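Local structure of ATPase associated with various cellular activities, AAA_5 (Staphylothermus marinus, 6N0S) at residues L99-I102 against F103-G107; P146-Y149 against D150-R153; I155-H158 against I159-T162. The protein probably hydrolyses ATP in a McrB-type restriction system, and its N-terminal EVE-like domain, the part described here, resembles PUA-like RNA-binding proteins. One frame throughout, in Å; residues are numbered along the deposited sequence.

Overall arrangement
The three contacts follow one another along the chain. Contact 1 is the C-terminal end of helix 92-105. Contact 2 straddles the end of strand 138-148 and the start of the loop that leads to strand 166-169, and contact 3 lies farther along that loop; the two strands are the outermost of the five-stranded mixed sheet. Contact 1 is remote, its centre about 30 Å from that of contact 2 and about 32 Å from that of contact 3, and it lies across the chain's centre from contact 3. Contacts 2 and 3 have centres about 12 Å apart and touch: Y149 packs on both I156 and H158. The long loop is thus folded back on itself in this EVE-like domain, while contact 1 ends helix 92-105 far from that loop.

Contact 1. Residues L99-I102 against F103-G107; sequences LRKI and FLDNG
The C-terminal turns of helix 92-105 close here in a Schellman motif, and F103 meets L99 one turn back along the helix. F103 N donates to L99 O (2.8 Å) in a nearly straight bond, and the same carbonyl oxygen lies over one face of the phenyl ring, 3.3 Å from F103 CG. With chi1 at -66° the ring is swung back beside its own backbone N, which brings F103 CZ to 4.3 Å from L99 CD2. Were F103 an alanine, L99 CD2 would probably lose its apolar neighbour and Y116 its edge-to-face partner, leaving a gap between the helix end and helix 110-124. On the side facing helix 110-124, R100 and L104 run alongside each other, R100 CG resting 3.7 Å from L104 CD1. The K101 chain runs extended until a bend at chi4 (47°) turns NZ to D105; K101 NZ meets D105 OD2 at 3.0 Å on the syn lone pair, a salt bridge across one turn. The carbonyl oxygen of I102 is taken by a side chain: N106 ND2 donates to I102 O at 2.8 Å, almost in line (172°) and within the amide plane. After N106 the helix ends. G107, at positive phi, gives its N-H to L104 O (G107 N to L104 O 3.0 Å), while I108 N reaches back to F103 O. Among its neighbours the helix end is covered by helix 110-124, where I113 touches R100, F103 and L104, Y116 sets its ring edge-to-face against F103, and D114 takes the R100 guanidinium in a salt bridge. L99 faces strands 30-34 and 132-136, touching T30, W32 and L134.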
# COMPACT_ATOMS: atom_id res chain seq x y z
N LEU A 99 -8.75 7.69 -8.57
CA LEU A 99 -8.42 7.89 -7.16
C LEU A 99 -9.11 9.13 -6.59
O LEU A 99 -9.58 9.11 -5.44
CB LEU A 99 -6.92 8.03 -6.98
CG LEU A 99 -6.10 6.78 -7.37
CD1 LEU A 99 -4.59 7.09 -7.42
CD2 LEU A 99 -6.40 5.71 -6.36
N ARG A 100 -9.16 10.22 -7.36
CA ARG A 100 -9.83 11.43 -6.84
C ARG A 100 -11.29 11.13 -6.49
O ARG A 100 -11.79 11.56 -5.44
CB ARG A 100 -9.75 12.56 -7.87
CG ARG A 100 -10.56 13.87 -7.48
CD ARG A 100 -10.27 15.06 -8.44
NE ARG A 100 -8.88 15.51 -8.40
CZ ARG A 100 -8.37 16.39 -7.54
NH1 ARG A 100 -9.13 16.98 -6.62
NH2 ARG A 100 -7.07 16.67 -7.62
N LYS A 101 -11.98 10.39 -7.36
CA LYS A 101 -13.35 10.00 -7.04
C LYS A 101 -13.41 9.15 -5.79
O LYS A 101 -14.24 9.38 -4.90
CB LYS A 101 -13.97 9.27 -8.23
CG LYS A 101 -15.31 8.62 -7.93
CD LYS A 101 -15.99 8.14 -9.21
CE LYS A 101 -17.05 7.09 -8.94
NZ LYS A 101 -17.97 7.49 -7.83
N ILE A 102 -12.53 8.16 -5.67
CA ILE A 102 -12.56 7.32 -4.47
C ILE A 102 -12.29 8.16 -3.23
O ILE A 102 -12.95 8.00 -2.19
CB ILE A 102 -11.57 6.16 -4.60
CG1 ILE A 102 -12.04 5.19 -5.66
CG2 ILE A 102 -11.47 5.43 -3.29
CD1 ILE A 102 -10.96 4.25 -6.20
N PHE A 103 -11.29 9.05 -3.28
CA PHE A 103 -10.95 9.80 -2.08
C PHE A 103 -12.08 10.78 -1.71
O PHE A 103 -12.43 10.92 -0.53
CB PHE A 103 -9.61 10.53 -2.28
CG PHE A 103 -8.38 9.61 -2.44
CD1 PHE A 103 -8.42 8.24 -2.20
CD2 PHE A 103 -7.16 10.17 -2.80
CE1 PHE A 103 -7.27 7.45 -2.35
CE2 PHE A 103 -6.02 9.40 -2.95
CZ PHE A 103 -6.07 8.04 -2.71
N LEU A 104 -12.70 11.45 -2.71
CA LEU A 104 -13.82 12.36 -2.41
C LEU A 104 -14.99 11.60 -1.81
O LEU A 104 -15.57 12.04 -0.81
CB LEU A 104 -14.29 13.12 -3.67
CG LEU A 104 -13.38 14.23 -4.25
CD1 LEU A 104 -13.73 14.58 -5.71
CD2 LEU A 104 -13.37 15.49 -3.39
N ASP A 105 -15.33 10.44 -2.37
CA ASP A 105 -16.42 9.64 -1.80
C ASP A 105 -16.13 9.15 -0.39
O ASP A 105 -17.06 8.67 0.27
CB ASP A 105 -16.72 8.42 -2.68
CG ASP A 105 -17.24 8.80 -4.07
OD1 ASP A 105 -17.34 10.02 -4.37
OD2 ASP A 105 -17.54 7.89 -4.86
N ASN A 106 -14.90 9.26 0.09
CA ASN A 106 -14.54 8.84 1.45
C ASN A 106 -14.30 10.02 2.35
O ASN A 106 -13.77 9.86 3.46
CB ASN A 106 -13.32 7.89 1.40
CG ASN A 106 -13.72 6.48 1.04
OD1 ASN A 106 -13.99 5.69 1.92
ND2 ASN A 106 -13.85 6.19 -0.25
N GLY A 107 -14.70 11.21 1.92
CA GLY A 107 -14.70 12.38 2.77
C GLY A 107 -13.40 13.13 2.82
O GLY A 107 -13.26 14.03 3.66

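Contact 2. Residues P146-Y149 against D150-R153; sequences PVKY and DQVR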
# COMPACT_ATOMS: atom_id res chain seq x y z
N PRO A 146 -1.14 2.61 17.93
CA PRO A 146 -0.19 2.44 16.82
C PRO A 146 0.97 1.55 17.24
O PRO A 146 1.54 1.68 18.33
CB PRO A 146 0.26 3.87 16.51
CG PRO A 146 -0.89 4.74 17.01
CD PRO A 146 -1.42 4.02 18.22
N VAL A 147 1.31 0.61 16.38
CA VAL A 147 2.42 -0.29 16.65
C VAL A 147 3.71 0.38 16.17
O VAL A 147 3.95 0.48 14.97
CB VAL A 147 2.20 -1.64 15.97
CG1 VAL A 147 3.30 -2.58 16.35
CG2 VAL A 147 0.87 -2.24 16.40
N LYS A 148 4.54 0.81 17.11
CA LYS A 148 5.80 1.44 16.76
C LYS A 148 6.75 0.36 16.24
O LYS A 148 6.72 -0.79 16.69
CB LYS A 148 6.42 2.15 17.98
CG LYS A 148 5.59 3.30 18.62
CD LYS A 148 5.99 4.69 18.07
CE LYS A 148 4.96 5.81 18.39
NZ LYS A 148 5.01 6.31 19.82
N TYR A 149 7.57 0.74 15.26
CA TYR A 149 8.57 -0.16 14.70
C TYR A 149 9.44 -0.79 15.78
O TYR A 149 9.72 -2.00 15.75
CB TYR A 149 9.43 0.62 13.71
CG TYR A 149 10.68 -0.09 13.26
CD1 TYR A 149 10.60 -1.32 12.64
CD2 TYR A 149 11.93 0.47 13.48
CE1 TYR A 149 11.75 -1.99 12.24
CE2 TYR A 149 13.09 -0.18 13.08
CZ TYR A 149 13.00 -1.41 12.46
OH TYR A 149 14.16 -2.07 12.06
N ASP A 150 9.87 0.02 16.75
CA ASP A 150 10.73 -0.49 17.81
C ASP A 150 10.10 -1.66 18.57
O ASP A 150 10.83 -2.48 19.14
CB ASP A 150 11.08 0.64 18.77
CG ASP A 150 12.19 0.27 19.72
OD1 ASP A 150 13.35 0.09 19.25
OD2 ASP A 150 11.92 0.14 20.93
N GLN A 151 8.77 -1.79 18.56
CA GLN A 151 8.14 -2.92 19.22
C GLN A 151 8.34 -4.23 18.48
O GLN A 151 8.17 -5.29 19.09
CB GLN A 151 6.64 -2.68 19.38
CG GLN A 151 6.21 -1.64 20.43
CD GLN A 151 4.71 -1.35 20.35
OE1 GLN A 151 4.30 -0.35 19.77
NE2 GLN A 151 3.90 -2.24 20.92
N VAL A 152 8.65 -4.20 17.19
CA VAL A 152 8.72 -5.43 16.42
C VAL A 152 9.99 -5.49 15.58
O VAL A 152 10.10 -6.32 14.68
CB VAL A 152 7.48 -5.61 15.53
CG1 VAL A 152 6.26 -5.70 16.36
CG2 VAL A 152 7.35 -4.45 14.52
N ARG A 153 10.97 -4.65 15.91
CA ARG A 153 12.15 -4.48 15.07
C ARG A 153 12.96 -5.76 14.96
O ARG A 153 13.67 -5.95 13.97
CB ARG A 153 13.02 -3.34 15.61
CG ARG A 153 13.55 -3.53 17.02
CD ARG A 153 14.41 -2.35 17.48
NE ARG A 153 15.45 -2.00 16.51
CZ ARG A 153 15.51 -0.88 15.80
NH1 ARG A 153 14.58 0.06 15.92
NH2 ARG A 153 16.51 -0.68 14.94
O HOH W 1 13.84 -4.37 11.36
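V147 and V152 make the tightly packed part of this contact, where the chain leaves strand 138-148 and turns: V147 CG1 meets V152 CG1 at 4.3 Å, both valines buried. Two successive i+3 bonds turn the backbone, Q151 N to K148 O and V152 N to Y149 O, the latter at 2.8 Å, both donors coming from above the carbonyl planes. The Q151 side chain extends along the turn so that its OE1 accepts from K148 N (2.9 Å), closing the bend. From here the packing leads outward through Y149, whose phenol ring carries R153 CB over one face in a CH-pi contact, 4.0 Å from the ring centroid.

The solvent side is looser. The R153 side chain starts out wedged between its own N and carbonyl carbon (chi1 60°), then bends at chi3, bringing the guanidinium to the ring at a steep angle, the two planes 62° apart; Y149 CE2 lies over the guanidinium face, 3.2 Å from R153 NH1. That NH1 also faces D150 OD1 in a long salt bridge of 3.6 Å, and the K148 chain leads away from the turn. In the fold, the turn lies against strand 72-80: V147 pairs through its backbone with F73, on which V152 also packs, and Y149 pairs with K71 just before that strand.

Contact 3. Residues I155-H158 against I159-T162; sequences IISH and ITWT
From S157 the backbone winds into a short 3-10 turn, T160 N donating to S157 O (3.2 Å) and W161 N to H158 O (2.9 Å), each donor standing above the carbonyl plane. S157 O takes a second bond, from T160 OG1 at 2.9 Å, and this one lies in the carbonyl plane; T160 puts its hydroxyl there by turning it between its own N and carbonyl carbon (chi1 70°). This oxygen, which accepts two hydrogen bonds, also rests over one face of the W161 indole, 3.5 Å from W161 CD1. Beside it H158 CA makes a CH-pi contact with the five-membered ring, 4.2 Å from its centroid. The imidazole lies off to the side, its plane inclined at 49° to the indole, with H158 CD2 4.0 Å from W161 CE3. At the far end of the indole, I156 CD1 touches W161 CH2 at 4.0 Å, the two side chains crossing at about a right angle. On the outer side a water lies between S157 OG and I159 N, accepting from I159 N at 2.9 Å. H158 and I156 also meet Y149, and I156 touches D173 of helix 171-178. The arrangement is that of a 3-10 turn folded over a buried tryptophan, set in the loop between strands 138-148 and 166-169 of this PUA-like domain.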
# COMPACT_ATOMS: atom_id res chain seq x y z
N ILE A 155 11.66 -8.74 14.85
CA ILE A 155 10.75 -9.74 14.30
C ILE A 155 10.65 -9.62 12.79
O ILE A 155 10.87 -10.59 12.05
CB ILE A 155 9.36 -9.61 14.95
CG1 ILE A 155 9.45 -10.04 16.41
CG2 ILE A 155 8.33 -10.42 14.19
CD1 ILE A 155 8.34 -9.49 17.25
N ILE A 156 10.31 -8.42 12.30
CA ILE A 156 10.31 -8.13 10.87
C ILE A 156 11.66 -7.54 10.49
O ILE A 156 12.44 -7.13 11.36
CB ILE A 156 9.14 -7.20 10.48
CG1 ILE A 156 9.02 -5.96 11.40
CG2 ILE A 156 7.81 -7.97 10.52
CD1 ILE A 156 9.91 -4.77 11.03
N SER A 157 11.96 -7.46 9.20
CA SER A 157 13.27 -7.02 8.76
C SER A 157 13.12 -5.76 7.93
O SER A 157 13.06 -5.80 6.69
CB SER A 157 13.99 -8.14 7.98
OG SER A 157 15.36 -7.79 7.91
N HIS A 158 13.10 -4.63 8.61
CA HIS A 158 12.93 -3.33 7.97
C HIS A 158 14.04 -3.04 6.96
O HIS A 158 13.80 -2.38 5.95
CB HIS A 158 12.85 -2.26 9.06
CG HIS A 158 12.78 -0.85 8.56
ND1 HIS A 158 13.90 -0.12 8.23
CD2 HIS A 158 11.73 -0.01 8.40
CE1 HIS A 158 13.54 1.08 7.84
NE2 HIS A 158 12.23 1.18 7.94
N ILE A 159 15.25 -3.57 7.18
CA ILE A 159 16.36 -3.22 6.29
C ILE A 159 16.10 -3.70 4.86
O ILE A 159 16.61 -3.11 3.90
CB ILE A 159 17.68 -3.76 6.87
CG1 ILE A 159 18.88 -3.22 6.10
CG2 ILE A 159 17.71 -5.29 6.89
CD1 ILE A 159 18.95 -1.74 6.08
N THR A 160 15.28 -4.74 4.69
CA THR A 160 15.00 -5.25 3.36
C THR A 160 13.91 -4.48 2.65
O THR A 160 13.68 -4.73 1.46
CB THR A 160 14.62 -6.75 3.40
OG1 THR A 160 13.34 -6.94 4.00
CG2 THR A 160 15.63 -7.54 4.19
N TRP A 161 13.28 -3.51 3.34
CA TRP A 161 12.17 -2.72 2.82
C TRP A 161 12.63 -1.49 2.06
O TRP A 161 11.79 -0.76 1.52
CB TRP A 161 11.26 -2.30 3.99
CG TRP A 161 10.57 -3.46 4.63
CD1 TRP A 161 10.72 -4.77 4.30
CD2 TRP A 161 9.63 -3.42 5.71
NE1 TRP A 161 9.90 -5.55 5.09
CE2 TRP A 161 9.24 -4.75 5.97
CE3 TRP A 161 9.08 -2.39 6.48
CZ2 TRP A 161 8.33 -5.08 6.96
CZ3 TRP A 161 8.17 -2.72 7.47
CH2 TRP A 161 7.79 -4.06 7.69
N THR A 162 13.93 -1.25 2.00
CA THR A 162 14.44 -0.02 1.41
C THR A 162 13.98 0.09 -0.04
O THR A 162 14.14 -0.83 -0.84
CB THR A 162 15.97 0.01 1.49
OG1 THR A 162 16.37 -0.25 2.84
CG2 THR A 162 16.48 1.36 1.11
O HOH W 2 15.89 -5.04 9.63